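Local structure of oligogalacturonate lyase (3PE7) at residues P121-G126 / E143-D148; Q278-P283 / F325-G330. The protein cleaves oligogalacturonates by beta-elimination, as a cytoplasmic lyase with a manganese ion bound in a seven-bladed beta-propeller. All coordinates share one frame; numbering follows the deposited sequence.

Interaction 1: residues P121-G126 / E143-D148; sequences PAEWVG and EIRRED
Trp124 lays the six-membered part of its indole across the near end of Arg145: Arg145 CB lies 4.3 Å from that ring's centroid and 22° off its normal, a CH-pi contact over the face. Further along, the arginine chain bends at chi3, which brings NH1 to 3.6 Å from Trp124 CZ2. The indole and guanidinium planes stand 49° apart, so this is an inclined contact rather than a flat stack. Beneath the side chains, strands 124-132 and 138-145 pair as an antiparallel hairpin. Val125 and Ile144 form a hydrogen-bonded pair, with Val125 N to Ile144 O and Ile144 N to Val125 O both 2.8 Å. Leading into the first strand, a type I turn from Pro121 to Trp124 presents two carbonyls to Arg146. The backbone N of Arg146 reaches Glu123 O at 2.9 Å, nearly straight at the hydrogen (174°) but from above the carbonyl plane. Its guanidinium grips Ala122 O side-on, with NE at 3.0 Å and NH2 at 3.1 Å, and the oxygen lies in the guanidinium plane. Glu143 extends past Pro121 CD to a salt bridge with Arg169 and a hydrogen bond with Tyr118; Arg169 also makes a cation-pi contact with Trp124. Two donors converging on Ala122 O fix the rotation of the Arg146 guanidinium and tie the turn to the residue just past the neighbouring strand, at the protein surface.

Interaction 2: residues Q278-P283 / F325-G330; sequences QLTSMP and FNMKNG
Met282 meets the ring of Phe325 at both ends of its side chain. Its CB lies 3.7 Å from Phe325 CE1 and almost as near CZ; CG then leaves CB between the backbone N and the carbonyl carbon (chi1 65°), and a bend about the CG-SD bond (chi3 -51°) returns the methyl CE to 3.9 Å from Phe325 CZ. The side chains run at about a right angle to each other. From another quarter Pro283 CD comes to the ring edge, in its plane, 3.8 Å from CE1. These contacts span two blades of the propeller: 278-283 belongs to 276-285, an outermost strand of one four-stranded sheet, whereas 325-330 takes in the end of 321-326, an inner strand of the next, and the turn after it. Phe325 also touches Met297 within its own sheet. Farther along, Met327 folds back at chi2 and chi3 and sets its CE 3.8 Å from Leu279 CD1, with Thr280 CG2 a little more distant. Leu279 and Thr280 both face Ile266, a classic beta bulge at this place in the edge strand. In the polar link, a water lies 2.6 Å from Thr280 OG1, and this water donates to Gly330 O at 2.9 Å. Behind Met327, Asn326 OD1 accepts from Lys328 N, in the carbonyl plane, making an Asx turn, and also from Asn329 N, 55° out of that plane, which completes an Asx motif.

In the fold
Along the chain interaction 1 is complete before interaction 2 begins, and the protein's centre lies between them; they are about 41 Å apart between centres and about 27 Å at their nearest atoms. They share no sheet. Residues 121-126 and 143-148 join neighbouring strands inside a single blade, 124-132 and 138-145, whereas 278-283 and 325-330 bring together two successive blades, the first ending in strand 276-285 and the second containing 321-326. The contacts thus sample two levels of propeller construction, hairpin pairing and blade-to-blade packing. Interaction 1 lies away from the metal sites; in interaction 2 the side chain of Met282 is about 8 Å from that of the manganese ligand His287.

Interaction 1: residues P121-G126 / E143-D148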
ATOM      1  N   PRO A 121      18.437  11.266  -9.109  1.00 17.70           N
ATOM      2  CA  PRO A 121      19.270  12.305  -9.750  1.00 18.34           C
ATOM      3  C   PRO A 121      18.447  13.334 -10.540  1.00 18.94           C
ATOM      4  O   PRO A 121      17.281  13.087 -10.850  1.00 18.34           O
ATOM      5  CB  PRO A 121      20.250  11.506 -10.632  1.00 18.32           C
ATOM      6  CG  PRO A 121      19.656  10.150 -10.793  1.00 18.71           C
ATOM      7  CD  PRO A 121      18.683   9.916  -9.657  1.00 17.40           C
ATOM      8  N   ALA A 122      19.077  14.474 -10.840  1.00 19.91           N
ATOM      9  CA  ALA A 122      18.437  15.667 -11.431  1.00 20.39           C
ATOM     10  C   ALA A 122      17.537  15.460 -12.642  1.00 20.67           C
ATOM     11  O   ALA A 122      16.492  16.113 -12.755  1.00 21.16           O
ATOM     12  CB  ALA A 122      19.523  16.709 -11.800  1.00 20.78           C
ATOM     13  N   GLU A 123      17.963  14.586 -13.548  1.00 20.86           N
ATOM     14  CA  GLU A 123      17.301  14.411 -14.844  1.00 20.66           C
ATOM     15  C   GLU A 123      16.110  13.460 -14.784  1.00 19.10           C
ATOM     16  O   GLU A 123      15.519  13.139 -15.812  1.00 17.98           O
ATOM     17  CB  GLU A 123      18.302  13.859 -15.863  1.00 22.12           C
ATOM     18  CG  GLU A 123      19.332  14.870 -16.373  1.00 26.38           C
ATOM     19  CD  GLU A 123      20.089  14.356 -17.603  1.00 32.27           C
ATOM     20  OE1 GLU A 123      21.339  14.289 -17.552  1.00 33.86           O
ATOM     21  OE2 GLU A 123      19.433  14.027 -18.625  1.00 34.44           O
ATOM     22  N   TRP A 124      15.785  13.013 -13.574  1.00 17.80           N
ATOM     23  CA  TRP A 124      14.753  12.008 -13.342  1.00 16.86           C
ATOM     24  C   TRP A 124      13.837  12.438 -12.196  1.00 15.94           C
ATOM     25  O   TRP A 124      14.201  13.288 -11.378  1.00 16.08           O
ATOM     26  CB  TRP A 124      15.399  10.650 -13.030  1.00 16.29           C
ATOM     27  CG  TRP A 124      16.252  10.132 -14.167  1.00 16.03           C
ATOM     28  CD1 TRP A 124      17.553  10.446 -14.416  1.00 16.60           C
ATOM     29  CD2 TRP A 124      15.846   9.231 -15.198  1.00 15.79           C
ATOM     30  NE1 TRP A 124      17.990   9.799 -15.545  1.00 16.41           N
ATOM     31  CE2 TRP A 124      16.959   9.049 -16.052  1.00 15.80           C
ATOM     32  CE3 TRP A 124      14.655   8.556 -15.484  1.00 14.80           C
ATOM     33  CZ2 TRP A 124      16.921   8.208 -17.162  1.00 17.52           C
ATOM     34  CZ3 TRP A 124      14.600   7.730 -16.605  1.00 15.02           C
ATOM     35  CH2 TRP A 124      15.734   7.566 -17.439  1.00 16.16           C
ATOM     36  N   VAL A 125      12.642  11.848 -12.168  1.00 15.87           N
ATOM     37  CA  VAL A 125      11.649  12.082 -11.119  1.00 15.47           C
ATOM     38  C   VAL A 125      11.200  10.717 -10.572  1.00 15.16           C
ATOM     39  O   VAL A 125      10.805   9.832 -11.339  1.00 15.34           O
ATOM     40  CB  VAL A 125      10.414  12.856 -11.652  1.00 15.53           C
ATOM     41  CG1 VAL A 125       9.453  13.190 -10.514  1.00 15.73           C
ATOM     42  CG2 VAL A 125      10.835  14.127 -12.387  1.00 15.53           C
ATOM     43  N   GLY A 126      11.260  10.565  -9.250  1.00 15.35           N
ATOM     44  CA  GLY A 126      10.745   9.353  -8.609  1.00 15.89           C
ATOM     45  C   GLY A 126       9.245   9.235  -8.848  1.00 16.01           C
ATOM     46  O   GLY A 126       8.508  10.219  -8.743  1.00 16.20           O
ATOM     47  N   GLU A 143      11.840   5.446 -11.702  1.00 12.41           N
ATOM     48  CA  GLU A 143      12.195   6.831 -12.020  1.00 13.21           C
ATOM     49  C   GLU A 143      11.781   7.134 -13.448  1.00 13.17           C
ATOM     50  O   GLU A 143      11.925   6.294 -14.345  1.00 14.04           O
ATOM     51  CB  GLU A 143      13.699   7.060 -11.842  1.00 12.48           C
ATOM     52  CG  GLU A 143      14.155   6.945 -10.382  1.00 13.97           C
ATOM     53  CD  GLU A 143      15.654   7.023 -10.216  1.00 16.35           C
ATOM     54  OE1 GLU A 143      16.376   7.193 -11.235  1.00 17.98           O
ATOM     55  OE2 GLU A 143      16.097   6.936  -9.052  1.00 14.86           O
ATOM     56  N   ILE A 144      11.241   8.331 -13.660  1.00 13.74           N
ATOM     57  CA  ILE A 144      10.751   8.735 -14.980  1.00 14.07           C
ATOM     58  C   ILE A 144      11.590   9.921 -15.441  1.00 14.57           C
ATOM     59  O   ILE A 144      11.920  10.792 -14.637  1.00 15.01           O
ATOM     60  CB  ILE A 144       9.249   9.127 -14.930  1.00 14.57           C
ATOM     61  CG1 ILE A 144       8.423   7.939 -14.392  1.00 13.21           C
ATOM     62  CG2 ILE A 144       8.762   9.628 -16.313  1.00 14.79           C
ATOM     63  CD1 ILE A 144       6.878   8.096 -14.450  1.00 15.93           C
ATOM     64  N   ARG A 145      11.971   9.935 -16.715  1.00 15.17           N
ATOM     65  CA  ARG A 145      12.803  11.023 -17.207  1.00 16.13           C
ATOM     66  C   ARG A 145      12.049  12.334 -17.006  1.00 16.17           C
ATOM     67  O   ARG A 145      10.860  12.410 -17.302  1.00 15.80           O
ATOM     68  CB  ARG A 145      13.166  10.815 -18.683  1.00 17.08           C
ATOM     69  CG  ARG A 145      14.322  11.689 -19.114  1.00 20.77           C
ATOM     70  CD  ARG A 145      14.651  11.540 -20.597  1.00 24.65           C
ATOM     71  NE  ARG A 145      15.116  10.197 -20.944  1.00 24.44           N
ATOM     72  CZ  ARG A 145      16.322   9.705 -20.649  1.00 26.11           C
ATOM     73  NH1 ARG A 145      17.219  10.432 -19.991  1.00 26.38           N
ATOM     74  NH2 ARG A 145      16.640   8.472 -21.029  1.00 25.80           N
ATOM     75  N   ARG A 146      12.738  13.345 -16.485  1.00 16.64           N
ATOM     76  CA  ARG A 146      12.089  14.633 -16.172  1.00 17.95           C
ATOM     77  C   ARG A 146      11.338  15.213 -17.375  1.00 17.33           C
ATOM     78  O   ARG A 146      10.229  15.735 -17.231  1.00 16.87           O
ATOM     79  CB  ARG A 146      13.104  15.659 -15.654  1.00 18.34           C
ATOM     80  CG  ARG A 146      12.458  17.013 -15.309  1.00 21.15           C
ATOM     81  CD  ARG A 146      13.452  18.002 -14.746  1.00 23.26           C
ATOM     82  NE  ARG A 146      14.001  17.541 -13.477  1.00 27.26           N
ATOM     83  CZ  ARG A 146      13.359  17.567 -12.313  1.00 27.66           C
ATOM     84  NH1 ARG A 146      12.115  18.023 -12.229  1.00 29.27           N
ATOM     85  NH2 ARG A 146      13.969  17.115 -11.226  1.00 29.30           N
ATOM     86  N   GLU A 147      11.967  15.142 -18.550  1.00 18.29           N
ATOM     87  CA  GLU A 147      11.372  15.601 -19.810  1.00 19.83           C
ATOM     88  C   GLU A 147      10.009  14.992 -20.076  1.00 18.86           C
ATOM     89  O   GLU A 147       9.145  15.620 -20.712  1.00 19.02           O
ATOM     90  CB  GLU A 147      12.276  15.215 -20.982  1.00 21.09           C
ATOM     91  CG  GLU A 147      12.934  16.340 -21.719  1.00 25.72           C
ATOM     92  CD  GLU A 147      13.299  15.899 -23.132  1.00 31.39           C
ATOM     93  OE1 GLU A 147      13.006  16.649 -24.102  1.00 35.47           O
ATOM     94  OE2 GLU A 147      13.844  14.775 -23.265  1.00 33.18           O
ATOM     95  N   ASP A 148       9.833  13.756 -19.608  1.00 17.70           N
ATOM     96  CA  ASP A 148       8.616  12.986 -19.846  1.00 17.38           C
ATOM     97  C   ASP A 148       7.638  13.061 -18.677  1.00 17.27           C
ATOM     98  O   ASP A 148       6.496  12.622 -18.805  1.00 18.29           O
ATOM     99  CB  ASP A 148       8.965  11.517 -20.085  1.00 17.47           C
ATOM    100  CG  ASP A 148       9.685  11.294 -21.391  1.00 18.06           C
ATOM    101  OD1 ASP A 148       9.689  12.220 -22.241  1.00 19.57           O
ATOM    102  OD2 ASP A 148      10.233  10.182 -21.583  1.00 16.53           O
TER

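Interaction 2: residues Q278-P283 / F325-G330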
ATOM      1  N   GLN A 278      -8.404 -19.217 -10.336  1.00 14.31           N
ATOM      2  CA  GLN A 278      -9.501 -18.455  -9.750  1.00 14.98           C
ATOM      3  C   GLN A 278      -9.815 -19.009  -8.365  1.00 15.01           C
ATOM      4  O   GLN A 278     -10.107 -20.203  -8.208  1.00 15.66           O
ATOM      5  CB  GLN A 278     -10.744 -18.533 -10.643  1.00 15.05           C
ATOM      6  CG  GLN A 278     -11.898 -17.697 -10.151  1.00 17.07           C
ATOM      7  CD  GLN A 278     -13.118 -17.806 -11.049  1.00 18.53           C
ATOM      8  OE1 GLN A 278     -13.094 -17.388 -12.201  1.00 21.71           O
ATOM      9  NE2 GLN A 278     -14.189 -18.351 -10.514  1.00 21.48           N
ATOM     10  N   LEU A 279      -9.757 -18.147  -7.362  1.00 14.18           N
ATOM     11  CA  LEU A 279      -9.969 -18.586  -5.988  1.00 14.74           C
ATOM     12  C   LEU A 279     -11.417 -18.424  -5.544  1.00 14.68           C
ATOM     13  O   LEU A 279     -12.003 -19.356  -4.978  1.00 14.48           O
ATOM     14  CB  LEU A 279      -9.006 -17.862  -5.034  1.00 14.64           C
ATOM     15  CG  LEU A 279      -7.516 -17.974  -5.366  1.00 16.65           C
ATOM     16  CD1 LEU A 279      -6.684 -17.216  -4.331  1.00 17.19           C
ATOM     17  CD2 LEU A 279      -7.066 -19.451  -5.468  1.00 15.38           C
ATOM     18  N   THR A 280     -11.989 -17.244  -5.795  1.00 14.26           N
ATOM     19  CA  THR A 280     -13.343 -16.928  -5.317  1.00 15.17           C
ATOM     20  C   THR A 280     -13.867 -15.653  -5.965  1.00 14.76           C
ATOM     21  O   THR A 280     -13.105 -14.860  -6.519  1.00 14.58           O
ATOM     22  CB  THR A 280     -13.407 -16.802  -3.764  1.00 14.72           C
ATOM     23  OG1 THR A 280     -14.775 -16.657  -3.357  1.00 16.98           O
ATOM     24  CG2 THR A 280     -12.589 -15.589  -3.251  1.00 15.40           C
ATOM     25  N   SER A 281     -15.185 -15.467  -5.916  1.00 15.83           N
ATOM     26  CA  SER A 281     -15.788 -14.228  -6.365  1.00 15.70           C
ATOM     27  C   SER A 281     -15.703 -13.252  -5.191  1.00 14.86           C
ATOM     28  O   SER A 281     -15.490 -13.670  -4.050  1.00 15.71           O
ATOM     29  CB  SER A 281     -17.244 -14.472  -6.767  1.00 16.24           C
ATOM     30  OG  SER A 281     -17.958 -14.999  -5.665  1.00 18.92           O
ATOM     31  N   MET A 282     -15.834 -11.954  -5.459  1.00 13.72           N
ATOM     32  CA  MET A 282     -15.817 -10.954  -4.394  1.00 12.87           C
ATOM     33  C   MET A 282     -16.722  -9.775  -4.774  1.00 12.60           C
ATOM     34  O   MET A 282     -16.955  -9.542  -5.960  1.00 12.79           O
ATOM     35  CB  MET A 282     -14.381 -10.450  -4.170  1.00 12.46           C
ATOM     36  CG  MET A 282     -13.819  -9.713  -5.365  1.00 13.49           C
ATOM     37  SD  MET A 282     -12.157  -9.048  -5.154  1.00 13.92           S
ATOM     38  CE  MET A 282     -12.252  -8.133  -3.616  1.00 14.99           C
ATOM     39  N   PRO A 283     -17.217  -9.024  -3.778  1.00 13.20           N
ATOM     40  CA  PRO A 283     -17.825  -7.745  -4.114  1.00 12.89           C
ATOM     41  C   PRO A 283     -16.765  -6.797  -4.656  1.00 12.59           C
ATOM     42  O   PRO A 283     -15.564  -6.970  -4.384  1.00 12.60           O
ATOM     43  CB  PRO A 283     -18.333  -7.203  -2.764  1.00 12.95           C
ATOM     44  CG  PRO A 283     -18.094  -8.231  -1.773  1.00 13.86           C
ATOM     45  CD  PRO A 283     -17.103  -9.217  -2.322  1.00 13.02           C
ATOM     46  N   PHE A 325     -12.258 -12.374   3.607  1.00 11.10           N
ATOM     47  CA  PHE A 325     -12.397 -13.608   2.838  1.00 11.51           C
ATOM     48  C   PHE A 325     -11.587 -14.684   3.519  1.00 12.30           C
ATOM     49  O   PHE A 325     -10.374 -14.540   3.679  1.00 12.25           O
ATOM     50  CB  PHE A 325     -11.918 -13.402   1.393  1.00 11.46           C
ATOM     51  CG  PHE A 325     -12.551 -12.224   0.719  1.00 10.19           C
ATOM     52  CD1 PHE A 325     -13.773 -12.352   0.063  1.00 10.81           C
ATOM     53  CD2 PHE A 325     -11.951 -10.976   0.775  1.00  8.16           C
ATOM     54  CE1 PHE A 325     -14.371 -11.251  -0.544  1.00 12.01           C
ATOM     55  CE2 PHE A 325     -12.539  -9.867   0.176  1.00  8.30           C
ATOM     56  CZ  PHE A 325     -13.747  -9.995  -0.482  1.00 10.91           C
ATOM     57  N   ASN A 326     -12.266 -15.741   3.982  1.00 12.48           N
ATOM     58  CA  ASN A 326     -11.579 -16.880   4.582  1.00 14.05           C
ATOM     59  C   ASN A 326     -11.239 -17.864   3.476  1.00 14.43           C
ATOM     60  O   ASN A 326     -12.117 -18.509   2.888  1.00 14.60           O
ATOM     61  CB  ASN A 326     -12.444 -17.515   5.686  1.00 14.10           C
ATOM     62  CG  ASN A 326     -11.741 -18.658   6.409  1.00 15.90           C
ATOM     63  OD1 ASN A 326     -10.964 -19.411   5.816  1.00 16.74           O
ATOM     64  ND2 ASN A 326     -12.043 -18.808   7.698  1.00 16.31           N
ATOM     65  N   MET A 327      -9.947 -17.937   3.163  1.00 15.40           N
ATOM     66  CA  MET A 327      -9.499 -18.667   1.992  1.00 16.30           C
ATOM     67  C   MET A 327      -9.384 -20.167   2.255  1.00 18.10           C
ATOM     68  O   MET A 327      -9.168 -20.936   1.335  1.00 18.70           O
ATOM     69  CB  MET A 327      -8.175 -18.094   1.467  1.00 16.47           C
ATOM     70  CG  MET A 327      -8.155 -16.562   1.277  1.00 15.90           C
ATOM     71  SD  MET A 327      -9.438 -15.881   0.191  1.00 16.69           S
ATOM     72  CE  MET A 327      -8.956 -16.631  -1.379  1.00 18.63           C
ATOM     73  N   LYS A 328      -9.513 -20.582   3.508  1.00 19.04           N
ATOM     74  CA  LYS A 328      -9.500 -22.011   3.836  1.00 21.30           C
ATOM     75  C   LYS A 328     -10.893 -22.603   3.643  1.00 22.32           C
ATOM     76  O   LYS A 328     -11.032 -23.746   3.175  1.00 22.63           O
ATOM     77  CB  LYS A 328      -9.047 -22.232   5.276  1.00 21.18           C
ATOM     78  CG  LYS A 328      -7.560 -22.105   5.505  1.00 23.94           C
ATOM     79  CD  LYS A 328      -7.247 -22.352   6.972  1.00 25.57           C
ATOM     80  CE  LYS A 328      -5.774 -22.118   7.274  1.00 27.69           C
ATOM     81  NZ  LYS A 328      -5.545 -22.199   8.741  1.00 29.21           N
ATOM     82  N   ASN A 329     -11.887 -21.791   4.018  1.00 22.74           N
ATOM     83  CA  ASN A 329     -13.322 -22.080   4.049  1.00 23.56           C
ATOM     84  C   ASN A 329     -14.014 -21.781   2.714  1.00 22.90           C
ATOM     85  O   ASN A 329     -15.041 -22.381   2.378  1.00 23.03           O
ATOM     86  CB  ASN A 329     -13.965 -21.093   5.053  1.00 24.15           C
ATOM     87  CG  ASN A 329     -14.158 -21.677   6.438  1.00 26.58           C
ATOM     88  OD1 ASN A 329     -13.198 -22.028   7.136  1.00 32.83           O
ATOM     89  ND2 ASN A 329     -15.407 -21.747   6.866  1.00 29.98           N
ATOM     90  N   GLY A 330     -13.492 -20.790   1.994  1.00 21.80           N
ATOM     91  CA  GLY A 330     -14.214 -20.210   0.878  1.00 21.23           C
ATOM     92  C   GLY A 330     -15.362 -19.311   1.311  1.00 21.17           C
ATOM     93  O   GLY A 330     -16.246 -19.011   0.509  1.00 22.53           O
TER
HETATM   94  O   HOH W   1     -15.827 -18.865  -2.396  1.00 36.42           O